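Local coordinates for protein integrase (Enterobacteria phage lambda, PDB 1Z19) that integrates phage DNA into the host genome by site-specific recombination and, together with excisionase, cuts the prophage out again, at residues 102-107 against 231-236; 106-111 against 274-279; 65-70 against 96-101. The protein carries 1 engineered substitution. One frame throughout, in Å; residues are numbered along the deposited sequence.

Interaction 1: 102-107 against 231-236. With nucleotides of chain C; nucleotides of chain A.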
loop_
_atom_site.group_PDB
_atom_site.type_symbol
_atom_site.label_atom_id
_atom_site.label_comp_id
_atom_site.label_asym_id
_atom_site.label_seq_id
_atom_site.Cartn_x
_atom_site.Cartn_y
_atom_site.Cartn_z
ATOM N N VAL E 102 -15.000 21.225 0.117
ATOM C CA VAL E 102 -15.328 21.501 -1.281
ATOM C C VAL E 102 -16.596 22.341 -1.402
ATOM O O VAL E 102 -17.656 21.964 -0.901
ATOM C CB VAL E 102 -15.545 20.210 -2.063
ATOM C CG1 VAL E 102 -15.670 20.516 -3.521
ATOM C CG2 VAL E 102 -14.414 19.260 -1.812
ATOM N N ARG E 103 -16.484 23.475 -2.081
ATOM C CA ARG E 103 -17.616 24.376 -2.262
ATOM C C ARG E 103 -18.525 23.998 -3.434
ATOM O O ARG E 103 -19.713 24.289 -3.416
ATOM C CB ARG E 103 -17.122 25.816 -2.477
ATOM C CG ARG E 103 -16.327 26.419 -1.327
ATOM C CD ARG E 103 -16.493 27.944 -1.292
ATOM N NE ARG E 103 -15.699 28.653 -2.297
ATOM C CZ ARG E 103 -14.497 29.197 -2.075
ATOM N NH1 ARG E 103 -13.924 29.117 -0.873
ATOM N NH2 ARG E 103 -13.873 29.844 -3.057
ATOM N N ARG E 104 -17.957 23.363 -4.452
ATOM C CA ARG E 104 -18.710 22.980 -5.636
ATOM C C ARG E 104 -19.854 22.033 -5.330
ATOM O O ARG E 104 -19.671 20.996 -4.694
ATOM C CB ARG E 104 -17.784 22.332 -6.658
ATOM C CG ARG E 104 -18.462 22.005 -7.965
ATOM C CD ARG E 104 -17.516 21.297 -8.905
ATOM N NE ARG E 104 -16.320 22.088 -9.156
ATOM C CZ ARG E 104 -15.218 21.606 -9.713
ATOM N NH1 ARG E 104 -15.162 20.331 -10.073
ATOM N NH2 ARG E 104 -14.172 22.398 -9.916
ATOM N N SER E 105 -21.041 22.391 -5.797
ATOM C CA SER E 105 -22.229 21.585 -5.574
ATOM C C SER E 105 -22.317 20.423 -6.573
ATOM O O SER E 105 -21.904 20.548 -7.737
ATOM C CB SER E 105 -23.463 22.485 -5.692
ATOM O OG SER E 105 -24.663 21.759 -5.467
ATOM N N ARG E 106 -22.839 19.286 -6.115
ATOM C CA ARG E 106 -22.997 18.125 -6.989
ATOM C C ARG E 106 -24.158 18.410 -7.948
ATOM O O ARG E 106 -24.862 19.413 -7.801
ATOM C CB ARG E 106 -23.304 16.868 -6.172
ATOM C CG ARG E 106 -22.142 16.302 -5.356
ATOM C CD ARG E 106 -21.061 15.721 -6.254
ATOM N NE ARG E 106 -20.170 14.776 -5.583
ATOM C CZ ARG E 106 -18.933 14.502 -6.001
ATOM N NH1 ARG E 106 -18.449 15.112 -7.073
ATOM N NH2 ARG E 106 -18.189 13.597 -5.380
ATOM N N LEU E 107 -24.362 17.531 -8.921
ATOM C CA LEU E 107 -25.430 17.719 -9.887
ATOM C C LEU E 107 -26.414 16.562 -9.883
ATOM O O LEU E 107 -26.009 15.415 -10.029
ATOM C CB LEU E 107 -24.840 17.867 -11.285
ATOM C CG LEU E 107 -25.850 18.234 -12.380
ATOM C CD1 LEU E 107 -26.405 19.639 -12.143
ATOM C CD2 LEU E 107 -25.161 18.142 -13.729
ATOM N N PRO E 231 -21.762 26.659 -8.013
ATOM C CA PRO E 231 -22.508 25.875 -8.998
ATOM C C PRO E 231 -21.815 24.600 -9.462
ATOM O O PRO E 231 -20.607 24.447 -9.340
ATOM C CB PRO E 231 -22.674 26.856 -10.158
ATOM C CG PRO E 231 -22.649 28.160 -9.506
ATOM C CD PRO E 231 -21.543 28.023 -8.514
ATOM N N PRO E 232 -22.588 23.659 -10.004
ATOM C CA PRO E 232 -21.990 22.415 -10.490
ATOM C C PRO E 232 -21.219 22.808 -11.750
ATOM O O PRO E 232 -21.539 23.810 -12.398
ATOM C CB PRO E 232 -23.201 21.549 -10.830
ATOM C CG PRO E 232 -24.299 22.122 -9.978
ATOM C CD PRO E 232 -24.053 23.601 -10.077
ATOM N N THR E 233 -20.207 22.037 -12.107
ATOM C CA THR E 233 -19.441 22.360 -13.291
ATOM C C THR E 233 -19.478 21.152 -14.197
ATOM O O THR E 233 -20.092 20.148 -13.872
ATOM C CB THR E 233 -17.987 22.713 -12.938
ATOM O OG1 THR E 233 -17.299 21.536 -12.505
ATOM C CG2 THR E 233 -17.949 23.743 -11.812
ATOM N N PHE E 234 -18.811 21.233 -15.331
ATOM C CA PHE E 234 -18.840 20.124 -16.255
ATOM C C PHE E 234 -18.311 18.863 -15.618
ATOM O O PHE E 234 -18.866 17.783 -15.800
ATOM C CB PHE E 234 -18.040 20.461 -17.502
ATOM C CG PHE E 234 -18.165 19.433 -18.579
ATOM C CD1 PHE E 234 -17.355 18.301 -18.572
ATOM C CD2 PHE E 234 -19.104 19.590 -19.599
ATOM C CE1 PHE E 234 -17.473 17.336 -19.568
ATOM C CE2 PHE E 234 -19.228 18.625 -20.597
ATOM C CZ PHE E 234 -18.408 17.493 -20.582
ATOM N N HIS E 235 -17.241 18.997 -14.855
ATOM C CA HIS E 235 -16.653 17.841 -14.205
ATOM C C HIS E 235 -17.668 17.048 -13.406
ATOM O O HIS E 235 -17.552 15.834 -13.283
ATOM C CB HIS E 235 -15.537 18.273 -13.275
ATOM C CG HIS E 235 -14.621 17.163 -12.885
ATOM N ND1 HIS E 235 -13.648 16.673 -13.730
ATOM C CD2 HIS E 235 -14.525 16.444 -11.741
ATOM C CE1 HIS E 235 -12.988 15.704 -13.121
ATOM N NE2 HIS E 235 -13.499 15.546 -11.914
ATOM N N GLU E 236 -18.668 17.725 -12.861
ATOM C CA GLU E 236 -19.665 17.052 -12.045
ATOM C C GLU E 236 -20.465 16.002 -12.794
ATOM O O GLU E 236 -21.215 15.237 -12.190
ATOM C CB GLU E 236 -20.603 18.066 -11.400
ATOM C CG GLU E 236 -19.937 18.893 -10.304
ATOM C CD GLU E 236 -19.482 18.039 -9.116
ATOM O OE1 GLU E 236 -20.292 17.198 -8.671
ATOM O OE2 GLU E 236 -18.331 18.209 -8.628
ATOM P P DC C 25 -14.440 21.773 -15.114
ATOM O OP1 DC C 25 -15.816 21.434 -14.674
ATOM O OP2 DC C 25 -14.110 21.810 -16.561
ATOM O "O5'" DC C 25 -14.075 23.164 -14.445
ATOM C "C5'" DC C 25 -14.252 23.340 -13.046
ATOM C "C4'" DC C 25 -14.552 24.784 -12.718
ATOM O "O4'" DC C 25 -13.326 25.553 -12.637
ATOM C "C3'" DC C 25 -15.379 25.481 -13.790
ATOM O "O3'" DC C 25 -16.132 26.516 -13.159
ATOM C "C2'" DC C 25 -14.317 26.049 -14.721
ATOM C "C1'" DC C 25 -13.224 26.452 -13.739
ATOM N N1 DC C 25 -11.834 26.415 -14.226
ATOM C C2 DC C 25 -10.982 27.514 -13.960
ATOM O O2 DC C 25 -11.429 28.504 -13.346
ATOM N N3 DC C 25 -9.695 27.467 -14.375
ATOM C C4 DC C 25 -9.246 26.393 -15.030
ATOM N N4 DC C 25 -7.959 26.381 -15.402
ATOM C C5 DC C 25 -10.090 25.281 -15.328
ATOM C C6 DC C 25 -11.364 25.335 -14.912
ATOM P P DT A 12 -13.686 23.914 -4.444
ATOM O OP1 DT A 12 -15.113 24.181 -4.188
ATOM O OP2 DT A 12 -12.764 23.698 -3.306
ATOM O "O5'" DT A 12 -13.636 22.637 -5.397
ATOM C "C5'" DT A 12 -12.447 22.315 -6.102
ATOM C "C4'" DT A 12 -12.627 21.041 -6.893
ATOM O "O4'" DT A 12 -11.406 20.842 -7.647
ATOM C "C3'" DT A 12 -12.782 19.775 -6.047
ATOM O "O3'" DT A 12 -13.579 18.809 -6.754
ATOM C "C2'" DT A 12 -11.347 19.333 -5.819
ATOM C "C1'" DT A 12 -10.647 19.757 -7.106
ATOM N N1 DT A 12 -9.247 20.224 -6.918
ATOM C C2 DT A 12 -8.245 19.673 -7.710
ATOM O O2 DT A 12 -8.454 18.838 -8.580
ATOM N N3 DT A 12 -6.985 20.137 -7.447
ATOM C C4 DT A 12 -6.625 21.076 -6.504
ATOM O O4 DT A 12 -5.439 21.403 -6.384
ATOM C C5 DT A 12 -7.723 21.620 -5.716
ATOM C C7 DT A 12 -7.424 22.647 -4.670
ATOM C C6 DT A 12 -8.960 21.173 -5.962
ATOM P P DG C 24 -9.208 17.904 -17.183
ATOM O OP1 DG C 24 -10.058 16.788 -17.650
ATOM O OP2 DG C 24 -8.576 18.800 -18.180
ATOM O "O5'" DG C 24 -10.050 18.815 -16.179
ATOM C "C5'" DG C 24 -10.798 18.205 -15.133
ATOM C "C4'" DG C 24 -11.514 19.230 -14.285
ATOM O "O4'" DG C 24 -10.542 20.034 -13.568
ATOM C "C3'" DG C 24 -12.303 20.234 -15.132
ATOM O "O3'" DG C 24 -13.428 20.744 -14.403
ATOM C "C2'" DG C 24 -11.303 21.347 -15.363
ATOM C "C1'" DG C 24 -10.621 21.370 -14.021
ATOM N N9 DG C 24 -9.311 22.004 -13.949
ATOM C C8 DG C 24 -8.183 21.694 -14.653
ATOM N N7 DG C 24 -7.208 22.536 -14.448
ATOM C C5 DG C 24 -7.723 23.443 -13.536
ATOM C C6 DG C 24 -7.142 24.593 -12.951
ATOM O O6 DG C 24 -6.003 25.065 -13.120
ATOM N N1 DG C 24 -8.020 25.217 -12.080
ATOM C C2 DG C 24 -9.287 24.794 -11.802
ATOM N N2 DG C 24 -9.982 25.531 -10.924
ATOM N N3 DG C 24 -9.839 23.728 -12.339
ATOM C C4 DG C 24 -9.007 23.109 -13.194
HETATM O O HOH W 1 -22.431 15.334 -9.625
#
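Arg104 reaches across Thr233 and Glu236. Its CB lies loosely by the phosphate of DT12 of chain A, whose OP1 is gripped by the backbone N atoms of Arg103 and Arg104. CG, anti to the backbone N (chi1 -175°), reaches the carbonyl of Pro231, and CD rests 3.2 Å from Glu236 OE2. A bend at chi3 then turns NE against Thr233 CG2. The guanidinium ends up layered between protein and DNA, with Thr233 OG1 over one face and C4' of DT12 over the opposite one, while NH2 comes 3.3 Å from C5' of DC25 of chain C.

This is the DNA-facing side of a tyrosine recombinase catalytic domain, and His235, predicted to be an active-site residue, hydrogen-bonds through NE2 to the phosphotyrosine at position 269. Thr233 OG1 (2.6 Å) and His235 N (2.8 Å) both donate to OP1 of DC25.

Behind the arginine, Glu236 bends at chi2 and offers OE1, on its syn side, to NH1 of Arg106 in a salt bridge whose N-H...O bond is nearly straight (3.2 Å, 178°). The other nitrogens of Arg106 turn elsewhere, NE to the carbonyl of Asp271. One water accepts from Leu107 N and donates to both O and OE1 of Glu236, and Leu107 CD1 packs across the ring of Pro232, 3.9 Å from CG.

Interaction 2: 106-111 against 274-279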
loop_
_atom_site.group_PDB
_atom_site.type_symbol
_atom_site.label_atom_id
_atom_site.label_comp_id
_atom_site.label_asym_id
_atom_site.label_seq_id
_atom_site.Cartn_x
_atom_site.Cartn_y
_atom_site.Cartn_z
ATOM N N ARG E 106 -22.839 19.286 -6.115
ATOM C CA ARG E 106 -22.997 18.125 -6.989
ATOM C C ARG E 106 -24.158 18.410 -7.948
ATOM O O ARG E 106 -24.862 19.413 -7.801
ATOM C CB ARG E 106 -23.304 16.868 -6.172
ATOM C CG ARG E 106 -22.142 16.302 -5.356
ATOM C CD ARG E 106 -21.061 15.721 -6.254
ATOM N NE ARG E 106 -20.170 14.776 -5.583
ATOM C CZ ARG E 106 -18.933 14.502 -6.001
ATOM N NH1 ARG E 106 -18.449 15.112 -7.073
ATOM N NH2 ARG E 106 -18.189 13.597 -5.380
ATOM N N LEU E 107 -24.362 17.531 -8.921
ATOM C CA LEU E 107 -25.430 17.719 -9.887
ATOM C C LEU E 107 -26.414 16.562 -9.883
ATOM O O LEU E 107 -26.009 15.415 -10.029
ATOM C CB LEU E 107 -24.840 17.867 -11.285
ATOM C CG LEU E 107 -25.850 18.234 -12.380
ATOM C CD1 LEU E 107 -26.405 19.639 -12.143
ATOM C CD2 LEU E 107 -25.161 18.142 -13.729
ATOM N N THR E 108 -27.702 16.852 -9.726
ATOM C CA THR E 108 -28.707 15.794 -9.729
ATOM C C THR E 108 -29.185 15.524 -11.151
ATOM O O THR E 108 -29.079 16.382 -12.011
ATOM C CB THR E 108 -29.933 16.157 -8.889
ATOM O OG1 THR E 108 -30.707 17.148 -9.573
ATOM C CG2 THR E 108 -29.504 16.676 -7.539
ATOM N N ALA E 109 -29.731 14.337 -11.386
ATOM C CA ALA E 109 -30.212 13.975 -12.715
ATOM C C ALA E 109 -31.188 15.005 -13.288
ATOM O O ALA E 109 -31.108 15.358 -14.472
ATOM C CB ALA E 109 -30.862 12.599 -12.666
ATOM N N ASP E 110 -32.101 15.492 -12.455
ATOM C CA ASP E 110 -33.074 16.467 -12.926
ATOM C C ASP E 110 -32.379 17.712 -13.410
ATOM O O ASP E 110 -32.664 18.212 -14.498
ATOM C CB ASP E 110 -34.075 16.847 -11.828
ATOM C CG ASP E 110 -35.210 15.826 -11.684
ATOM O OD1 ASP E 110 -35.509 15.108 -12.673
ATOM O OD2 ASP E 110 -35.816 15.758 -10.586
ATOM N N GLU E 111 -31.469 18.221 -12.593
ATOM C CA GLU E 111 -30.741 19.415 -12.962
ATOM C C GLU E 111 -30.075 19.163 -14.306
ATOM O O GLU E 111 -30.091 20.015 -15.200
ATOM C CB GLU E 111 -29.722 19.735 -11.878
ATOM C CG GLU E 111 -30.383 19.864 -10.519
ATOM C CD GLU E 111 -29.414 20.232 -9.411
ATOM O OE1 GLU E 111 -28.252 19.776 -9.459
ATOM O OE2 GLU E 111 -29.821 20.959 -8.486
ATOM N N GLY E 274 -24.921 15.621 0.190
ATOM C CA GLY E 274 -26.207 16.139 0.628
ATOM C C GLY E 274 -27.214 16.636 -0.386
ATOM O O GLY E 274 -28.277 17.125 -0.016
ATOM N N ARG E 275 -26.914 16.517 -1.669
ATOM C CA ARG E 275 -27.849 16.992 -2.681
ATOM C C ARG E 275 -29.221 16.327 -2.599
ATOM O O ARG E 275 -30.232 17.005 -2.706
ATOM C CB ARG E 275 -27.263 16.807 -4.089
ATOM C CG ARG E 275 -26.276 17.889 -4.507
ATOM C CD ARG E 275 -26.754 19.291 -4.159
ATOM N NE ARG E 275 -28.119 19.561 -4.616
ATOM C CZ ARG E 275 -28.461 19.883 -5.863
ATOM N NH1 ARG E 275 -27.540 19.986 -6.814
ATOM N NH2 ARG E 275 -29.737 20.103 -6.152
ATOM N N GLU E 276 -29.264 15.014 -2.404
ATOM C CA GLU E 276 -30.538 14.314 -2.347
ATOM C C GLU E 276 -30.653 13.229 -1.299
ATOM O O GLU E 276 -29.674 12.876 -0.636
ATOM C CB GLU E 276 -30.853 13.685 -3.691
ATOM C CG GLU E 276 -31.352 14.647 -4.716
ATOM C CD GLU E 276 -31.356 14.040 -6.106
ATOM O OE1 GLU E 276 -31.853 14.702 -7.041
ATOM O OE2 GLU E 276 -30.855 12.905 -6.264
ATOM N N TRP E 277 -31.871 12.701 -1.175
ATOM C CA TRP E 277 -32.175 11.625 -0.242
ATOM C C TRP E 277 -31.898 10.306 -0.946
ATOM O O TRP E 277 -32.444 10.029 -2.009
ATOM C CB TRP E 277 -33.641 11.678 0.185
ATOM C CG TRP E 277 -34.017 12.950 0.870
ATOM C CD1 TRP E 277 -34.484 14.095 0.286
ATOM C CD2 TRP E 277 -33.935 13.220 2.275
ATOM N NE1 TRP E 277 -34.701 15.060 1.243
ATOM C CE2 TRP E 277 -34.370 14.549 2.471
ATOM C CE3 TRP E 277 -33.537 12.468 3.385
ATOM C CZ2 TRP E 277 -34.416 15.141 3.737
ATOM C CZ3 TRP E 277 -33.582 13.057 4.641
ATOM C CH2 TRP E 277 -34.018 14.379 4.807
ATOM N N ASP E 278 -31.049 9.487 -0.348
ATOM C CA ASP E 278 -30.698 8.209 -0.940
ATOM C C ASP E 278 -31.742 7.147 -0.628
ATOM O O ASP E 278 -31.778 6.623 0.480
ATOM C CB ASP E 278 -29.326 7.789 -0.419
ATOM C CG ASP E 278 -28.760 6.617 -1.166
ATOM O OD1 ASP E 278 -28.867 6.612 -2.414
ATOM O OD2 ASP E 278 -28.199 5.706 -0.510
ATOM N N LYS E 279 -32.594 6.840 -1.604
ATOM C CA LYS E 279 -33.638 5.836 -1.413
ATOM C C LYS E 279 -33.016 4.447 -1.409
ATOM O O LYS E 279 -32.656 3.924 -2.456
ATOM C CB LYS E 279 -34.701 5.934 -2.517
ATOM C CG LYS E 279 -35.384 7.316 -2.612
ATOM C CD LYS E 279 -36.798 7.232 -3.189
ATOM C CE LYS E 279 -37.757 6.540 -2.222
ATOM N NZ LYS E 279 -39.072 6.222 -2.852
#
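Arg106 and Arg275 mark the nearest backbone approach, 6.6 Å between their CA atoms, where a loop entering helix 109-118 passes the C-terminal tail; beyond Glu276 the tail moves off as an extended chain. There Asp278 and Lys279 pair with a strand of the second subunit in a parallel beta ladder. Bends at chi2 and chi3 fold Arg275 back, so that its CG lies against CB of Arg106 and its guanidinium turns to the first turn of the helix. The carboxylate of Glu111 arrives from the opposite direction, the two planes 45° apart. NH1 donates to Glu111 OE1 (2.7 Å), NH2 to OE2, and NH1 also reaches the carbonyl O of Arg106 at 2.9 Å from above the carbonyl plane. Thr108 lays CG2 over one face of the guanidinium, while CB of Thr108 meets OE1 of Glu276. Thr108 is the N-cap and forms a capping box with Glu111, whose OE1 takes the backbone N of Thr108 at 3.0 Å. Glu111 OE1 accepts from Thr108 N and Arg275 NH1 on the same face of its plane, so one carboxylate both closes the capping box and would largely balance the charge of the arginine that ties down the start of the tail.

Interaction 3: 65-70 against 96-101. Engineered in segment 96-101: Lys101 (natural residue Glu). With nucleotides of chain A.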
loop_
_atom_site.group_PDB
_atom_site.type_symbol
_atom_site.label_atom_id
_atom_site.label_comp_id
_atom_site.label_asym_id
_atom_site.label_seq_id
_atom_site.Cartn_x
_atom_site.Cartn_y
_atom_site.Cartn_z
ATOM N N ALA E 65 -7.989 27.033 -0.479
ATOM C CA ALA E 65 -7.379 26.117 -1.425
ATOM C C ALA E 65 -5.982 26.650 -1.766
ATOM O O ALA E 65 -4.975 25.949 -1.627
ATOM C CB ALA E 65 -8.238 26.022 -2.678
ATOM N N SER E 66 -5.929 27.906 -2.197
ATOM C CA SER E 66 -4.663 28.515 -2.536
ATOM C C SER E 66 -3.688 28.421 -1.367
ATOM O O SER E 66 -2.512 28.112 -1.548
ATOM C CB SER E 66 -4.876 29.973 -2.930
ATOM O OG SER E 66 -5.644 30.074 -4.113
ATOM N N ALA E 67 -4.174 28.670 -0.161
ATOM C CA ALA E 67 -3.302 28.605 1.004
ATOM C C ALA E 67 -2.640 27.246 1.108
ATOM O O ALA E 67 -1.421 27.148 1.199
ATOM C CB ALA E 67 -4.094 28.893 2.284
ATOM N N LYS E 68 -3.459 26.201 1.078
ATOM C CA LYS E 68 -2.988 24.831 1.218
ATOM C C LYS E 68 -1.961 24.415 0.167
ATOM O O LYS E 68 -1.019 23.691 0.469
ATOM C CB LYS E 68 -4.192 23.882 1.203
ATOM C CG LYS E 68 -3.922 22.482 1.747
ATOM C CD LYS E 68 -5.214 21.664 1.864
ATOM C CE LYS E 68 -5.880 21.469 0.502
ATOM N NZ LYS E 68 -7.217 20.800 0.590
ATOM N N LEU E 69 -2.134 24.861 -1.066
ATOM C CA LEU E 69 -1.182 24.507 -2.101
ATOM C C LEU E 69 0.092 25.312 -1.901
ATOM O O LEU E 69 1.196 24.760 -1.926
ATOM C CB LEU E 69 -1.766 24.787 -3.480
ATOM C CG LEU E 69 -2.928 23.892 -3.902
ATOM C CD1 LEU E 69 -3.442 24.345 -5.258
ATOM C CD2 LEU E 69 -2.482 22.455 -3.952
ATOM N N ILE E 70 -0.061 26.619 -1.711
ATOM C CA ILE E 70 1.084 27.477 -1.492
ATOM C C ILE E 70 1.910 26.903 -0.345
ATOM O O ILE E 70 3.127 26.743 -0.464
ATOM C CB ILE E 70 0.643 28.903 -1.148
ATOM C CG1 ILE E 70 0.098 29.587 -2.403
ATOM C CG2 ILE E 70 1.811 29.689 -0.579
ATOM C CD1 ILE E 70 -0.665 30.878 -2.122
ATOM N N ARG E 96 0.165 24.374 10.087
ATOM C CA ARG E 96 -0.978 23.482 9.911
ATOM C C ARG E 96 -1.628 23.839 8.577
ATOM O O ARG E 96 -1.941 25.010 8.325
ATOM C CB ARG E 96 -1.993 23.693 11.034
ATOM C CG ARG E 96 -2.448 25.140 11.150
ATOM C CD ARG E 96 -3.799 25.245 11.823
ATOM N NE ARG E 96 -3.789 24.656 13.158
ATOM C CZ ARG E 96 -4.831 24.666 13.985
ATOM N NH1 ARG E 96 -5.975 25.234 13.617
ATOM N NH2 ARG E 96 -4.725 24.117 15.186
ATOM N N ALA E 97 -1.829 22.841 7.722
ATOM C CA ALA E 97 -2.445 23.080 6.424
ATOM C C ALA E 97 -3.892 23.550 6.628
ATOM O O ALA E 97 -4.673 22.892 7.320
ATOM C CB ALA E 97 -2.409 21.810 5.581
ATOM N N ALA E 98 -4.231 24.697 6.042
ATOM C CA ALA E 98 -5.571 25.264 6.144
ATOM C C ALA E 98 -6.623 24.217 5.787
ATOM O O ALA E 98 -6.502 23.534 4.767
ATOM C CB ALA E 98 -5.692 26.466 5.211
ATOM N N LYS E 99 -7.651 24.085 6.623
ATOM C CA LYS E 99 -8.713 23.107 6.376
ATOM C C LYS E 99 -9.854 23.753 5.601
ATOM O O LYS E 99 -10.375 24.793 6.006
ATOM C CB LYS E 99 -9.228 22.537 7.701
ATOM N N SER E 100 -10.238 23.134 4.487
ATOM C CA SER E 100 -11.309 23.664 3.637
ATOM C C SER E 100 -12.151 22.570 2.988
ATOM O O SER E 100 -11.611 21.588 2.464
ATOM C CB SER E 100 -10.715 24.548 2.532
ATOM O OG SER E 100 -9.851 23.794 1.688
ATOM N N LYS E 101 -13.470 22.751 3.014
ATOM C CA LYS E 101 -14.397 21.792 2.418
ATOM C C LYS E 101 -14.739 22.207 0.977
ATOM O O LYS E 101 -14.756 23.396 0.655
ATOM C CB LYS E 101 -15.668 21.704 3.262
ATOM P P DT A 11 -9.600 29.369 -4.046
ATOM O OP1 DT A 11 -10.562 29.839 -3.021
ATOM O OP2 DT A 11 -8.219 29.027 -3.630
ATOM O "O5'" DT A 11 -10.218 28.106 -4.799
ATOM C "C5'" DT A 11 -11.329 28.286 -5.659
ATOM C "C4'" DT A 11 -11.920 26.968 -6.108
ATOM O "O4'" DT A 11 -11.100 26.346 -7.127
ATOM C "C3'" DT A 11 -12.065 25.908 -5.018
ATOM O "O3'" DT A 11 -13.158 25.081 -5.407
ATOM C "C2'" DT A 11 -10.744 25.168 -5.107
ATOM C "C1'" DT A 11 -10.497 25.173 -6.612
ATOM N N1 DT A 11 -9.105 25.134 -7.074
ATOM C C2 DT A 11 -8.749 24.135 -7.946
ATOM O O2 DT A 11 -9.524 23.282 -8.343
ATOM N N3 DT A 11 -7.440 24.168 -8.345
ATOM C C4 DT A 11 -6.470 25.077 -7.962
ATOM O O4 DT A 11 -5.322 24.985 -8.404
ATOM C C5 DT A 11 -6.909 26.089 -7.041
ATOM C C7 DT A 11 -5.920 27.105 -6.567
ATOM C C6 DT A 11 -8.190 26.070 -6.647
ATOM P P DC A 10 -5.490 34.449 -6.537
ATOM O OP1 DC A 10 -5.903 35.730 -5.938
ATOM O OP2 DC A 10 -4.121 33.926 -6.332
ATOM O "O5'" DC A 10 -6.517 33.324 -6.107
ATOM C "C5'" DC A 10 -6.752 32.283 -7.018
ATOM C "C4'" DC A 10 -8.157 31.760 -6.900
ATOM O "O4'" DC A 10 -8.378 31.107 -8.172
ATOM C "C3'" DC A 10 -8.252 30.667 -5.842
ATOM O "O3'" DC A 10 -9.498 30.485 -5.202
ATOM C "C2'" DC A 10 -7.891 29.423 -6.609
ATOM C "C1'" DC A 10 -8.364 29.702 -8.021
ATOM N N1 DC A 10 -7.387 29.150 -8.969
ATOM C C2 DC A 10 -7.816 28.194 -9.864
ATOM O O2 DC A 10 -9.026 27.937 -9.917
ATOM N N3 DC A 10 -6.912 27.571 -10.652
ATOM C C4 DC A 10 -5.626 27.901 -10.577
ATOM N N4 DC A 10 -4.777 27.243 -11.362
ATOM C C5 DC A 10 -5.164 28.919 -9.703
ATOM C C6 DC A 10 -6.071 29.520 -8.928
#
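Lys68 turns its CG anti to the backbone N (chi1 -163°), beside CB of Ala97, and a bend at chi3 (62°) swings the end of the chain along the segment 96-101 rather than straight out from the helix. Its CD lies 3.7 Å from the carbonyl O of Ala98. Its NZ stops 4.1 Å from OG of Ser100, a distance too long for a hydrogen bond. On the residue before it, Ala67, CB meets CB of Ala98 at 4.1 Å; Ile59 of helix 48-60 packs on Ala98 as well. The helix, 64-83, belongs to the core-binding domain, and the extended segment is part of the linker leading to the catalytic domain. On the DNA side of the same helical turn, N and OG of Ser66 both hydrogen-bond to OP2 of DT11 of chain A, at 2.9 and 2.8 Å. Lys68 also packs on a DNA phosphate. Between helix and linker, small methyl groups and the aliphatic part of a lysine make the contact, which therefore rests on van der Waals packing with no hydrogen bond across it, while the directional side-chain bonds of this turn go to the DNA through Ser66.

One segment of each contact lies on the path from the core-binding domain into the catalytic domain. Interaction 3 is partly buried and joins helix 64-83 to the linker by sparse, mainly apolar packing. Its linker segment runs directly into 102-107, where interaction 1 is buried, lies against DNA and is built mainly from charge, water and phosphate, with one leucine-proline contact. Interactions 1 and 2 share Arg106 and Leu107, and touch where Ser105 OG meets Arg275 CD. Interaction 1 includes the predicted active-site residue His235, whereas interaction 2, also largely buried but with Glu276 exposed, fastens the C-terminal tail by a salt bridge before that tail reaches the second subunit.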